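Local structure of fluvirucin B1 DH domain from module 1 (Actinomadura vulgaris, 6OBV) at residues A[49-60]-A[112-123]; A[127-135]-A[145-153]. The protein probably catalyses the dehydration of a beta-hydroxyacyl intermediate to an alpha,beta-unsaturated one during chain extension by the fluvirucin polyketide synthase. All blocks are in the same frame, centred on the assembly; numbering follows the deposited sequence.

Overall arrangement
Both contacts are antiparallel strand pairs of the same sheet, and follow one another along the chain: strand 115-121 of interaction 1 lies next to strand 130-137 of interaction 2. Their centres lie about 13 Å apart. Where they meet, Thr122 probably accepts from Arg130 NH1, through its carbonyl, and Glu131 N, through its hydroxyl. Each has an apolar face against helix 79-92, formed by Leu117, Val119 and Val121 in interaction 1 and by Val134 and Ala147 in interaction 2. The other faces differ: that of 49-60 with 112-123 meets the second subunit through buried Thr55 and Gln118, whereas that of 127-135 with 145-153 touches it at His135, is more exposed and carries arginines paired with acids.

Interaction 1 (A[49-60]-A[112-123]); sequences QGGMVLTGRIST and DEPVQLQVAVTA
Ile58 packs against Val115 and Leu117 at one end of the apolar face. With CG1 held between its backbone N and carbonyl carbon (chi1 60°), Ile58 lies alongside Val115, CG1 at 3.9 Å from Val115 CB, while its CG2 branch meets Leu117 CD1 at 4.0 Å, the two side chains crossing at about a right angle. Gly56, opposite Leu117, adds no side chain to this face. Farther along, Leu54 sits beside Val119, CB to CB 4.4 Å. Helix 79-92 packs on much of this face, Leu85 touching Leu117 and Ala89 touching Val119 and Val121; His63 and Phe77 close over Ile58. Eight backbone hydrogen bonds join the strands in the pairs Met52-Val121, Leu54-Val119, Gly56-Leu117 and Ile58-Val115. Most are close to straight, but Leu117 N reaches Gly56 O from above the carbonyl plane, 49° out of it. On the reverse face Gln118 spans two neighbours: its CG is 3.9 Å from Thr55 CG2, and its OE1 comes within 3.2 Å of Val53 CG2, a methyl set anti to the backbone N. The amide is gripped at its other end, NE2 donating to Glu45 O of the second subunit, and Thr55 OG1 bonds Leu30 O of that subunit, so these two buried residues find polar partners across the dimer interface. Toward the outer end Arg57 runs beside Pro114, NH2 to CG 3.7 Å, the guanidinium meeting the ring obliquely. Beyond Ser59 direct pairing gives way to a water that accepts from Thr60 N and donates to Glu113 O (2.6 Å), while Thr60 OG1 rests against Asp112 CA. A curved antiparallel sheet packed round a central helix is the hallmark of the hotdog fold, two of which make up the double hotdog of polyketide synthase dehydratase domains.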
ATOM      1  N   GLN A  49       5.067 -13.094   4.615  1.00118.00           N
ATOM      2  CA  GLN A  49       5.473 -12.813   5.986  1.00110.62           C
ATOM      3  C   GLN A  49       6.090 -11.428   6.094  1.00 98.62           C
ATOM      4  O   GLN A  49       6.754 -11.131   7.091  1.00105.48           O
ATOM      5  CB  GLN A  49       6.417 -13.895   6.530  1.00118.55           C
ATOM      6  CG  GLN A  49       5.753 -14.940   7.461  1.00120.47           C
ATOM      7  CD  GLN A  49       4.546 -15.651   6.858  1.00117.08           C
ATOM      8  OE1 GLN A  49       3.405 -15.374   7.228  1.00113.26           O
ATOM      9  NE2 GLN A  49       4.795 -16.581   5.937  1.00118.58           N
ATOM     10  N   GLY A  50       5.845 -10.573   5.103  1.00 81.20           N
ATOM     11  CA  GLY A  50       6.190  -9.178   5.201  1.00 68.87           C
ATOM     12  C   GLY A  50       5.309  -8.491   6.229  1.00 60.99           C
ATOM     13  O   GLY A  50       4.515  -9.111   6.937  1.00 66.83           O
ATOM     14  N   GLY A  51       5.450  -7.177   6.299  1.00 45.78           N
ATOM     15  CA  GLY A  51       4.762  -6.430   7.326  1.00 42.61           C
ATOM     16  C   GLY A  51       3.683  -5.495   6.830  1.00 42.06           C
ATOM     17  O   GLY A  51       2.627  -5.927   6.357  1.00 38.88           O
ATOM     18  N   MET A  52       3.934  -4.197   6.947  1.00 42.10           N
ATOM     19  CA  MET A  52       2.930  -3.186   6.670  1.00 34.49           C
ATOM     20  C   MET A  52       3.601  -1.994   6.022  1.00 29.58           C
ATOM     21  O   MET A  52       4.773  -1.707   6.286  1.00 29.12           O
ATOM     22  CB  MET A  52       2.237  -2.734   7.956  1.00 34.00           C
ATOM     23  CG  MET A  52       1.133  -1.736   7.770  1.00 34.72           C
ATOM     24  SD  MET A  52       0.241  -1.534   9.319  1.00 44.53           S
ATOM     25  CE  MET A  52      -0.430  -3.190   9.525  1.00 38.08           C
ATOM     26  N   VAL A  53       2.849  -1.293   5.182  1.00 28.76           N
ATOM     27  CA  VAL A  53       3.275  -0.005   4.656  1.00 29.76           C
ATOM     28  C   VAL A  53       2.106   0.951   4.835  1.00 33.57           C
ATOM     29  O   VAL A  53       0.950   0.589   4.571  1.00 34.54           O
ATOM     30  CB  VAL A  53       3.740  -0.098   3.188  1.00 28.04           C
ATOM     31  CG1 VAL A  53       2.564  -0.408   2.244  1.00 35.76           C
ATOM     32  CG2 VAL A  53       4.446   1.172   2.770  1.00 33.87           C
ATOM     33  N   LEU A  54       2.389   2.124   5.392  1.00 27.90           N
ATOM     34  CA  LEU A  54       1.416   3.200   5.515  1.00 25.25           C
ATOM     35  C   LEU A  54       1.803   4.291   4.537  1.00 28.90           C
ATOM     36  O   LEU A  54       2.991   4.594   4.375  1.00 21.97           O
ATOM     37  CB  LEU A  54       1.374   3.778   6.930  1.00 29.24           C
ATOM     38  CG  LEU A  54       0.801   2.866   8.013  1.00 28.73           C
ATOM     39  CD1 LEU A  54       1.839   1.805   8.436  1.00 25.81           C
ATOM     40  CD2 LEU A  54       0.351   3.711   9.200  1.00 31.30           C
ATOM     41  N   THR A  55       0.799   4.873   3.889  1.00 27.89           N
ATOM     42  CA  THR A  55       1.023   5.812   2.806  1.00 28.28           C
ATOM     43  C   THR A  55       0.296   7.113   3.102  1.00 27.46           C
ATOM     44  O   THR A  55      -0.748   7.117   3.756  1.00 23.80           O
ATOM     45  CB  THR A  55       0.517   5.264   1.480  1.00 23.73           C
ATOM     46  OG1 THR A  55      -0.923   5.196   1.539  1.00 24.97           O
ATOM     47  CG2 THR A  55       1.107   3.886   1.227  1.00 18.57           C
ATOM     48  N   GLY A  56       0.846   8.210   2.593  1.00 23.80           N
ATOM     49  CA  GLY A  56       0.189   9.485   2.740  1.00 25.75           C
ATOM     50  C   GLY A  56       0.761  10.490   1.774  1.00 31.21           C
ATOM     51  O   GLY A  56       1.540  10.151   0.880  1.00 26.77           O
ATOM     52  N   ARG A  57       0.341  11.737   1.949  1.00 39.67           N
ATOM     53  CA  ARG A  57       0.795  12.819   1.090  1.00 43.41           C
ATOM     54  C   ARG A  57       0.743  14.118   1.882  1.00 42.12           C
ATOM     55  O   ARG A  57      -0.115  14.291   2.751  1.00 37.71           O
ATOM     56  CB  ARG A  57      -0.046  12.905  -0.193  1.00 41.04           C
ATOM     57  CG  ARG A  57      -0.905  14.139  -0.296  1.00 47.29           C
ATOM     58  CD  ARG A  57      -1.746  14.148  -1.553  1.00 50.59           C
ATOM     59  NE  ARG A  57      -0.945  14.272  -2.765  1.00 52.23           N
ATOM     60  CZ  ARG A  57      -1.453  14.265  -3.999  1.00 63.07           C
ATOM     61  NH1 ARG A  57      -2.764  14.139  -4.180  1.00 64.79           N
ATOM     62  NH2 ARG A  57      -0.651  14.379  -5.055  1.00 65.00           N
ATOM     63  N   ILE A  58       1.693  15.020   1.603  1.00 34.76           N
ATOM     64  CA  ILE A  58       1.721  16.327   2.247  1.00 32.80           C
ATOM     65  C   ILE A  58       2.064  17.387   1.208  1.00 29.78           C
ATOM     66  O   ILE A  58       2.590  17.094   0.132  1.00 30.94           O
ATOM     67  CB  ILE A  58       2.719  16.380   3.431  1.00 33.61           C
ATOM     68  CG1 ILE A  58       4.125  16.066   2.956  1.00 27.79           C
ATOM     69  CG2 ILE A  58       2.308  15.410   4.555  1.00 30.76           C
ATOM     70  CD1 ILE A  58       5.137  16.005   4.076  1.00 32.03           C
ATOM     71  N   SER A  59       1.757  18.635   1.549  1.00 28.81           N
ATOM     72  CA  SER A  59       2.044  19.782   0.690  1.00 34.34           C
ATOM     73  C   SER A  59       1.836  21.031   1.526  1.00 35.02           C
ATOM     74  O   SER A  59       1.071  21.012   2.489  1.00 35.73           O
ATOM     75  CB  SER A  59       1.145  19.813  -0.544  1.00 24.74           C
ATOM     76  OG  SER A  59       0.031  20.659  -0.343  1.00 30.30           O
ATOM     77  N   THR A  60       2.515  22.122   1.153  1.00 35.20           N
ATOM     78  CA  THR A  60       2.304  23.367   1.893  1.00 32.35           C
ATOM     79  C   THR A  60       0.847  23.808   1.838  1.00 36.84           C
ATOM     80  O   THR A  60       0.404  24.582   2.694  1.00 33.18           O
ATOM     81  CB  THR A  60       3.207  24.493   1.364  1.00 34.41           C
ATOM     82  OG1 THR A  60       2.875  24.776   0.002  1.00 37.79           O
ATOM     83  CG2 THR A  60       4.687  24.102   1.438  1.00 29.43           C
ATOM     84  N   ASP A 112       5.016  24.416  -3.376  1.00 45.15           N
ATOM     85  CA  ASP A 112       3.760  23.752  -3.034  1.00 48.67           C
ATOM     86  C   ASP A 112       3.602  22.395  -3.721  1.00 45.65           C
ATOM     87  O   ASP A 112       2.486  21.863  -3.787  1.00 42.37           O
ATOM     88  CB  ASP A 112       2.570  24.657  -3.371  1.00 52.75           C
ATOM     89  CG  ASP A 112       2.450  24.940  -4.856  1.00 63.08           C
ATOM     90  OD1 ASP A 112       3.396  24.629  -5.615  1.00 67.51           O
ATOM     91  OD2 ASP A 112       1.396  25.465  -5.270  1.00 69.66           O
ATOM     92  N   GLU A 113       4.681  21.833  -4.243  1.00 45.51           N
ATOM     93  CA  GLU A 113       4.603  20.518  -4.846  1.00 47.71           C
ATOM     94  C   GLU A 113       4.257  19.481  -3.782  1.00 42.79           C
ATOM     95  O   GLU A 113       4.845  19.495  -2.696  1.00 34.69           O
ATOM     96  CB  GLU A 113       5.926  20.173  -5.509  1.00 57.76           C
ATOM     97  CG  GLU A 113       5.927  20.356  -7.009  1.00 70.69           C
ATOM     98  CD  GLU A 113       7.093  19.647  -7.651  1.00 77.23           C
ATOM     99  OE1 GLU A 113       6.930  18.463  -8.035  1.00 76.47           O
ATOM    100  OE2 GLU A 113       8.176  20.269  -7.746  1.00 80.87           O
ATOM    101  N   PRO A 114       3.318  18.577  -4.044  1.00 42.25           N
ATOM    102  CA  PRO A 114       2.998  17.543  -3.058  1.00 36.52           C
ATOM    103  C   PRO A 114       4.105  16.508  -2.934  1.00 32.22           C
ATOM    104  O   PRO A 114       4.876  16.263  -3.864  1.00 33.40           O
ATOM    105  CB  PRO A 114       1.718  16.919  -3.610  1.00 35.00           C
ATOM    106  CG  PRO A 114       1.806  17.132  -5.044  1.00 38.06           C
ATOM    107  CD  PRO A 114       2.466  18.477  -5.232  1.00 41.05           C
ATOM    108  N   VAL A 115       4.164  15.889  -1.761  1.00 32.11           N
ATOM    109  CA  VAL A 115       5.143  14.858  -1.444  1.00 27.09           C
ATOM    110  C   VAL A 115       4.403  13.581  -1.075  1.00 33.29           C
ATOM    111  O   VAL A 115       3.525  13.594  -0.202  1.00 33.01           O
ATOM    112  CB  VAL A 115       6.064  15.303  -0.300  1.00 31.45           C
ATOM    113  CG1 VAL A 115       7.074  14.227   0.027  1.00 21.91           C
ATOM    114  CG2 VAL A 115       6.741  16.637  -0.644  1.00 35.68           C
ATOM    115  N   GLN A 116       4.758  12.482  -1.742  1.00 30.27           N
ATOM    116  CA  GLN A 116       4.251  11.166  -1.374  1.00 27.81           C
ATOM    117  C   GLN A 116       5.082  10.593  -0.231  1.00 24.98           C
ATOM    118  O   GLN A 116       6.313  10.630  -0.277  1.00 26.91           O
ATOM    119  CB  GLN A 116       4.303  10.220  -2.573  1.00 23.96           C
ATOM    120  CG  GLN A 116       3.310  10.543  -3.656  1.00 36.97           C
ATOM    121  CD  GLN A 116       3.301   9.480  -4.734  1.00 48.78           C
ATOM    122  OE1 GLN A 116       4.331   8.827  -5.003  1.00 41.50           O
ATOM    123  NE2 GLN A 116       2.133   9.276  -5.347  1.00 55.21           N
ATOM    124  N   LEU A 117       4.414  10.067   0.798  1.00 28.14           N
ATOM    125  CA  LEU A 117       5.087   9.499   1.966  1.00 28.77           C
ATOM    126  C   LEU A 117       4.821   8.006   2.032  1.00 27.63           C
ATOM    127  O   LEU A 117       3.711   7.566   1.732  1.00 27.09           O
ATOM    128  CB  LEU A 117       4.590  10.139   3.264  1.00 22.58           C
ATOM    129  CG  LEU A 117       4.799  11.629   3.502  1.00 26.86           C
ATOM    130  CD1 LEU A 117       4.279  11.993   4.918  1.00 20.97           C
ATOM    131  CD2 LEU A 117       6.269  11.974   3.357  1.00 22.74           C
ATOM    132  N   GLN A 118       5.824   7.226   2.438  1.00 28.60           N
ATOM    133  CA  GLN A 118       5.608   5.808   2.721  1.00 33.33           C
ATOM    134  C   GLN A 118       6.396   5.412   3.955  1.00 32.83           C
ATOM    135  O   GLN A 118       7.606   5.646   4.020  1.00 26.09           O
ATOM    136  CB  GLN A 118       6.020   4.903   1.555  1.00 37.00           C
ATOM    137  CG  GLN A 118       4.890   4.466   0.669  1.00 46.45           C
ATOM    138  CD  GLN A 118       5.264   3.288  -0.215  1.00 49.85           C
ATOM    139  OE1 GLN A 118       5.932   2.353   0.223  1.00 59.95           O
ATOM    140  NE2 GLN A 118       4.843   3.337  -1.467  1.00 41.91           N
ATOM    141  N   VAL A 119       5.712   4.791   4.911  1.00 30.38           N
ATOM    142  CA  VAL A 119       6.306   4.317   6.151  1.00 31.23           C
ATOM    143  C   VAL A 119       6.212   2.798   6.136  1.00 27.98           C
ATOM    144  O   VAL A 119       5.113   2.236   6.190  1.00 26.24           O
ATOM    145  CB  VAL A 119       5.607   4.900   7.391  1.00 32.09           C
ATOM    146  CG1 VAL A 119       6.346   4.467   8.640  1.00 32.33           C
ATOM    147  CG2 VAL A 119       5.517   6.438   7.318  1.00 30.09           C
ATOM    148  N   ALA A 120       7.352   2.126   6.038  1.00 29.82           N
ATOM    149  CA  ALA A 120       7.381   0.676   5.958  1.00 29.01           C
ATOM    150  C   ALA A 120       7.781   0.095   7.309  1.00 29.81           C
ATOM    151  O   ALA A 120       8.718   0.583   7.947  1.00 28.38           O
ATOM    152  CB  ALA A 120       8.349   0.219   4.868  1.00 29.29           C
ATOM    153  N   VAL A 121       7.052  -0.934   7.746  1.00 30.71           N
ATOM    154  CA  VAL A 121       7.269  -1.591   9.033  1.00 30.01           C
ATOM    155  C   VAL A 121       7.390  -3.092   8.784  1.00 31.75           C
ATOM    156  O   VAL A 121       6.530  -3.684   8.125  1.00 32.60           O
ATOM    157  CB  VAL A 121       6.119  -1.295  10.017  1.00 35.03           C
ATOM    158  CG1 VAL A 121       6.319  -2.044  11.310  1.00 37.78           C
ATOM    159  CG2 VAL A 121       6.012   0.205  10.279  1.00 32.97           C
ATOM    160  N   THR A 122       8.444  -3.709   9.306  1.00 28.43           N
ATOM    161  CA  THR A 122       8.640  -5.128   9.048  1.00 28.72           C
ATOM    162  C   THR A 122       7.798  -5.983   9.997  1.00 36.43           C
ATOM    163  O   THR A 122       7.188  -5.501  10.956  1.00 37.63           O
ATOM    164  CB  THR A 122      10.114  -5.518   9.191  1.00 29.13           C
ATOM    165  OG1 THR A 122      10.540  -5.265  10.539  1.00 33.19           O
ATOM    166  CG2 THR A 122      11.014  -4.725   8.210  1.00 24.94           C
ATOM    167  N   ALA A 123       7.753  -7.279   9.701  1.00 38.07           N
ATOM    168  CA  ALA A 123       7.255  -8.230  10.680  1.00 37.88           C
ATOM    169  C   ALA A 123       8.164  -8.192  11.899  1.00 41.20           C
ATOM    170  O   ALA A 123       9.368  -7.940  11.788  1.00 38.77           O
ATOM    171  CB  ALA A 123       7.213  -9.645  10.097  1.00 33.76           C
TER
HETATM  172  O   HOH W   1       4.730  21.434  -0.985  1.00 27.77           O

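Interaction 2 (A[127-135]-A[145-153]); sequences DGRREVAVH and RHAAGTLTA
The beta hairpin of strands 130-137 and 144-152 brings Val132 against Leu151: CD1 of the leucine meets Val132 CB at 3.7 Å, the leucine branch lying across the valine, nearly perpendicular to it. Along the same face Val134 CB lies 4.1 Å from Ala147 CB, and Phe82 of helix 79-92 packs on both. Near the turn a classic beta bulge shifts the register: His146 and Ala147 together face Val134, whose O accepts from His146 N at 2.8 Å and whose N donates to Ala147 O. In the double hotdog of these dehydratases the hairpin continues a sheet that wraps a central helix. Past the bulge, Arg145 lays its CG over one face of the His135 ring, 3.8 Å from the centroid, a CH-pi contact. A bend at chi3 (63°) swings NE outward from the ring; Ala148 CB sits over the guanidinium, and NE forms a salt bridge with Glu104. At the open end Thr150 CG2 lies over one face of the Arg129 guanidinium, 3.5 Å from NH2. Arg129 NH1 meets Asp127 OD2 in a salt bridge and NH2 pairs with Glu99, while Asp127 OD1 closes an Asx turn by accepting from Arg129 N at 2.7 Å.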
ATOM      1  N   ASP A 127      12.275 -11.114  18.935  1.00 58.74           N
ATOM      2  CA  ASP A 127      12.414 -10.107  19.979  1.00 60.23           C
ATOM      3  C   ASP A 127      11.167  -9.245  20.153  1.00 57.43           C
ATOM      4  O   ASP A 127      11.087  -8.495  21.130  1.00 63.23           O
ATOM      5  CB  ASP A 127      13.624  -9.199  19.688  1.00 65.86           C
ATOM      6  CG  ASP A 127      13.714  -8.780  18.214  1.00 75.55           C
ATOM      7  OD1 ASP A 127      12.660  -8.597  17.570  1.00 78.61           O
ATOM      8  OD2 ASP A 127      14.838  -8.611  17.690  1.00 78.74           O
ATOM      9  N   GLY A 128      10.191  -9.329  19.250  1.00 50.40           N
ATOM     10  CA  GLY A 128       9.100  -8.373  19.281  1.00 49.38           C
ATOM     11  C   GLY A 128       9.459  -6.992  18.771  1.00 49.04           C
ATOM     12  O   GLY A 128       8.688  -6.046  18.976  1.00 55.20           O
ATOM     13  N   ARG A 129      10.607  -6.854  18.111  1.00 36.28           N
ATOM     14  CA  ARG A 129      11.087  -5.597  17.566  1.00 35.53           C
ATOM     15  C   ARG A 129      10.837  -5.565  16.063  1.00 31.81           C
ATOM     16  O   ARG A 129      10.941  -6.590  15.384  1.00 36.45           O
ATOM     17  CB  ARG A 129      12.579  -5.406  17.887  1.00 36.37           C
ATOM     18  CG  ARG A 129      12.840  -5.143  19.391  1.00 38.36           C
ATOM     19  CD  ARG A 129      14.296  -5.352  19.837  1.00 35.43           C
ATOM     20  NE  ARG A 129      15.153  -4.300  19.312  1.00 35.82           N
ATOM     21  CZ  ARG A 129      15.971  -4.481  18.278  1.00 41.53           C
ATOM     22  NH1 ARG A 129      16.032  -5.675  17.696  1.00 42.22           N
ATOM     23  NH2 ARG A 129      16.721  -3.484  17.823  1.00 34.90           N
ATOM     24  N   ARG A 130      10.467  -4.389  15.563  1.00 29.15           N
ATOM     25  CA  ARG A 130      10.145  -4.169  14.156  1.00 32.66           C
ATOM     26  C   ARG A 130      11.052  -3.091  13.583  1.00 31.16           C
ATOM     27  O   ARG A 130      11.376  -2.109  14.267  1.00 28.97           O
ATOM     28  CB  ARG A 130       8.688  -3.740  13.972  1.00 25.04           C
ATOM     29  CG  ARG A 130       7.661  -4.764  14.400  1.00 38.80           C
ATOM     30  CD  ARG A 130       6.271  -4.253  14.083  1.00 33.30           C
ATOM     31  NE  ARG A 130       5.182  -5.133  14.525  1.00 29.34           N
ATOM     32  CZ  ARG A 130       4.527  -5.962  13.721  1.00 37.70           C
ATOM     33  NH1 ARG A 130       4.868  -6.068  12.436  1.00 39.59           N
ATOM     34  NH2 ARG A 130       3.541  -6.696  14.203  1.00 44.54           N
ATOM     35  N   GLU A 131      11.468  -3.282  12.330  1.00 24.78           N
ATOM     36  CA  GLU A 131      12.228  -2.268  11.619  1.00 29.25           C
ATOM     37  C   GLU A 131      11.250  -1.326  10.932  1.00 35.17           C
ATOM     38  O   GLU A 131      10.196  -1.750  10.447  1.00 39.17           O
ATOM     39  CB  GLU A 131      13.173  -2.887  10.590  1.00 30.76           C
ATOM     40  CG  GLU A 131      14.438  -3.457  11.164  1.00 40.55           C
ATOM     41  CD  GLU A 131      14.193  -4.781  11.884  1.00 58.26           C
ATOM     42  OE1 GLU A 131      13.742  -5.756  11.229  1.00 56.72           O
ATOM     43  OE2 GLU A 131      14.441  -4.841  13.115  1.00 66.01           O
ATOM     44  N   VAL A 132      11.589  -0.042  10.926  1.00 29.24           N
ATOM     45  CA  VAL A 132      10.749   0.983  10.326  1.00 29.64           C
ATOM     46  C   VAL A 132      11.643   1.834   9.447  1.00 27.34           C
ATOM     47  O   VAL A 132      12.843   1.969   9.708  1.00 28.67           O
ATOM     48  CB  VAL A 132      10.017   1.834  11.388  1.00 30.41           C
ATOM     49  CG1 VAL A 132      11.007   2.608  12.233  1.00 32.26           C
ATOM     50  CG2 VAL A 132       8.968   2.772  10.743  1.00 23.39           C
ATOM     51  N   ALA A 133      11.067   2.344   8.360  1.00 25.13           N
ATOM     52  CA  ALA A 133      11.763   3.191   7.403  1.00 27.48           C
ATOM     53  C   ALA A 133      10.751   4.183   6.849  1.00 30.41           C
ATOM     54  O   ALA A 133       9.576   3.850   6.714  1.00 32.93           O
ATOM     55  CB  ALA A 133      12.403   2.361   6.272  1.00 27.79           C
ATOM     56  N   VAL A 134      11.191   5.417   6.575  1.00 28.53           N
ATOM     57  CA  VAL A 134      10.343   6.427   5.932  1.00 22.09           C
ATOM     58  C   VAL A 134      10.974   6.795   4.591  1.00 25.49           C
ATOM     59  O   VAL A 134      12.142   7.197   4.541  1.00 23.66           O
ATOM     60  CB  VAL A 134      10.155   7.685   6.802  1.00 19.07           C
ATOM     61  CG1 VAL A 134       9.164   8.652   6.135  1.00 14.15           C
ATOM     62  CG2 VAL A 134       9.635   7.338   8.190  1.00 14.39           C
ATOM     63  N   HIS A 135      10.207   6.645   3.509  1.00 23.85           N
ATOM     64  CA  HIS A 135      10.576   7.040   2.156  1.00 26.07           C
ATOM     65  C   HIS A 135       9.685   8.184   1.675  1.00 24.13           C
ATOM     66  O   HIS A 135       8.553   8.351   2.129  1.00 22.83           O
ATOM     67  CB  HIS A 135      10.455   5.855   1.185  1.00 27.10           C
ATOM     68  CG  HIS A 135      11.450   4.766   1.441  1.00 32.43           C
ATOM     69  ND1 HIS A 135      11.299   3.838   2.452  1.00 30.93           N
ATOM     70  CD2 HIS A 135      12.619   4.466   0.826  1.00 29.68           C
ATOM     71  CE1 HIS A 135      12.324   3.010   2.442  1.00 23.74           C
ATOM     72  NE2 HIS A 135      13.140   3.368   1.465  1.00 34.69           N
ATOM     73  N   ARG A 145      15.038   7.264   0.882  1.00 27.85           N
ATOM     74  CA  ARG A 145      14.881   6.930   2.285  1.00 28.32           C
ATOM     75  C   ARG A 145      15.401   8.070   3.157  1.00 24.83           C
ATOM     76  O   ARG A 145      16.541   8.505   3.009  1.00 30.16           O
ATOM     77  CB  ARG A 145      15.611   5.625   2.614  1.00 32.64           C
ATOM     78  CG  ARG A 145      15.074   4.981   3.890  1.00 29.80           C
ATOM     79  CD  ARG A 145      15.718   3.652   4.185  1.00 36.81           C
ATOM     80  NE  ARG A 145      17.149   3.765   4.420  1.00 43.93           N
ATOM     81  CZ  ARG A 145      17.905   2.764   4.861  1.00 55.62           C
ATOM     82  NH1 ARG A 145      17.361   1.578   5.116  1.00 59.60           N
ATOM     83  NH2 ARG A 145      19.202   2.949   5.049  1.00 57.70           N
ATOM     84  N   HIS A 146      14.552   8.563   4.058  1.00 25.53           N
ATOM     85  CA  HIS A 146      14.906   9.700   4.898  1.00 25.19           C
ATOM     86  C   HIS A 146      15.151   9.331   6.350  1.00 28.62           C
ATOM     87  O   HIS A 146      15.755  10.122   7.079  1.00 31.97           O
ATOM     88  CB  HIS A 146      13.798  10.768   4.829  1.00 21.24           C
ATOM     89  CG  HIS A 146      13.668  11.406   3.475  1.00 28.49           C
ATOM     90  ND1 HIS A 146      14.595  12.299   2.988  1.00 29.68           N
ATOM     91  CD2 HIS A 146      12.738  11.260   2.498  1.00 23.66           C
ATOM     92  CE1 HIS A 146      14.238  12.686   1.776  1.00 30.75           C
ATOM     93  NE2 HIS A 146      13.114  12.065   1.457  1.00 30.79           N
ATOM     94  N   ALA A 147      14.707   8.160   6.785  1.00 30.13           N
ATOM     95  CA  ALA A 147      14.722   7.813   8.199  1.00 26.23           C
ATOM     96  C   ALA A 147      14.623   6.302   8.292  1.00 29.50           C
ATOM     97  O   ALA A 147      13.889   5.672   7.523  1.00 32.02           O
ATOM     98  CB  ALA A 147      13.559   8.474   8.953  1.00 18.30           C
ATOM     99  N   ALA A 148      15.383   5.722   9.207  1.00 21.32           N
ATOM    100  CA  ALA A 148      15.334   4.285   9.417  1.00 27.37           C
ATOM    101  C   ALA A 148      15.578   4.029  10.887  1.00 29.97           C
ATOM    102  O   ALA A 148      16.410   4.702  11.506  1.00 27.93           O
ATOM    103  CB  ALA A 148      16.380   3.544   8.579  1.00 28.71           C
ATOM    104  N   GLY A 149      14.851   3.071  11.444  1.00 25.80           N
ATOM    105  CA  GLY A 149      15.117   2.718  12.823  1.00 25.85           C
ATOM    106  C   GLY A 149      14.415   1.470  13.295  1.00 27.51           C
ATOM    107  O   GLY A 149      14.246   0.522  12.521  1.00 25.56           O
ATOM    108  N   THR A 150      14.002   1.462  14.566  1.00 25.95           N
ATOM    109  CA  THR A 150      13.455   0.271  15.200  1.00 27.30           C
ATOM    110  C   THR A 150      12.353   0.650  16.176  1.00 31.60           C
ATOM    111  O   THR A 150      12.524   1.549  17.013  1.00 31.84           O
ATOM    112  CB  THR A 150      14.553  -0.508  15.925  1.00 35.04           C
ATOM    113  OG1 THR A 150      15.505  -0.975  14.966  1.00 43.80           O
ATOM    114  CG2 THR A 150      13.965  -1.692  16.655  1.00 33.41           C
ATOM    115  N   LEU A 151      11.228  -0.039  16.051  1.00 29.79           N
ATOM    116  CA  LEU A 151      10.118   0.042  16.983  1.00 25.14           C
ATOM    117  C   LEU A 151      10.132  -1.168  17.905  1.00 31.09           C
ATOM    118  O   LEU A 151      10.531  -2.265  17.506  1.00 36.73           O
ATOM    119  CB  LEU A 151       8.790   0.106  16.231  1.00 25.87           C
ATOM    120  CG  LEU A 151       8.644   1.316  15.307  1.00 30.01           C
ATOM    121  CD1 LEU A 151       7.713   1.021  14.106  1.00 30.25           C
ATOM    122  CD2 LEU A 151       8.148   2.516  16.118  1.00 27.15           C
ATOM    123  N   THR A 152       9.697  -0.955  19.148  1.00 30.13           N
ATOM    124  CA  THR A 152       9.563  -2.017  20.135  1.00 32.27           C
ATOM    125  C   THR A 152       8.252  -1.806  20.880  1.00 34.14           C
ATOM    126  O   THR A 152       7.624  -0.750  20.782  1.00 35.30           O
ATOM    127  CB  THR A 152      10.763  -2.057  21.111  1.00 35.08           C
ATOM    128  OG1 THR A 152      10.627  -3.167  22.005  1.00 51.28           O
ATOM    129  CG2 THR A 152      10.860  -0.781  21.947  1.00 30.30           C
ATOM    130  N   ALA A 153       7.809  -2.838  21.593  1.00 38.05           N
ATOM    131  CA  ALA A 153       6.686  -2.672  22.504  1.00 34.56           C
ATOM    132  C   ALA A 153       7.138  -2.366  23.922  1.00 43.00           C
ATOM    133  O   ALA A 153       6.307  -1.976  24.751  1.00 52.59           O
ATOM    134  CB  ALA A 153       5.806  -3.918  22.501  1.00 35.82           C
TER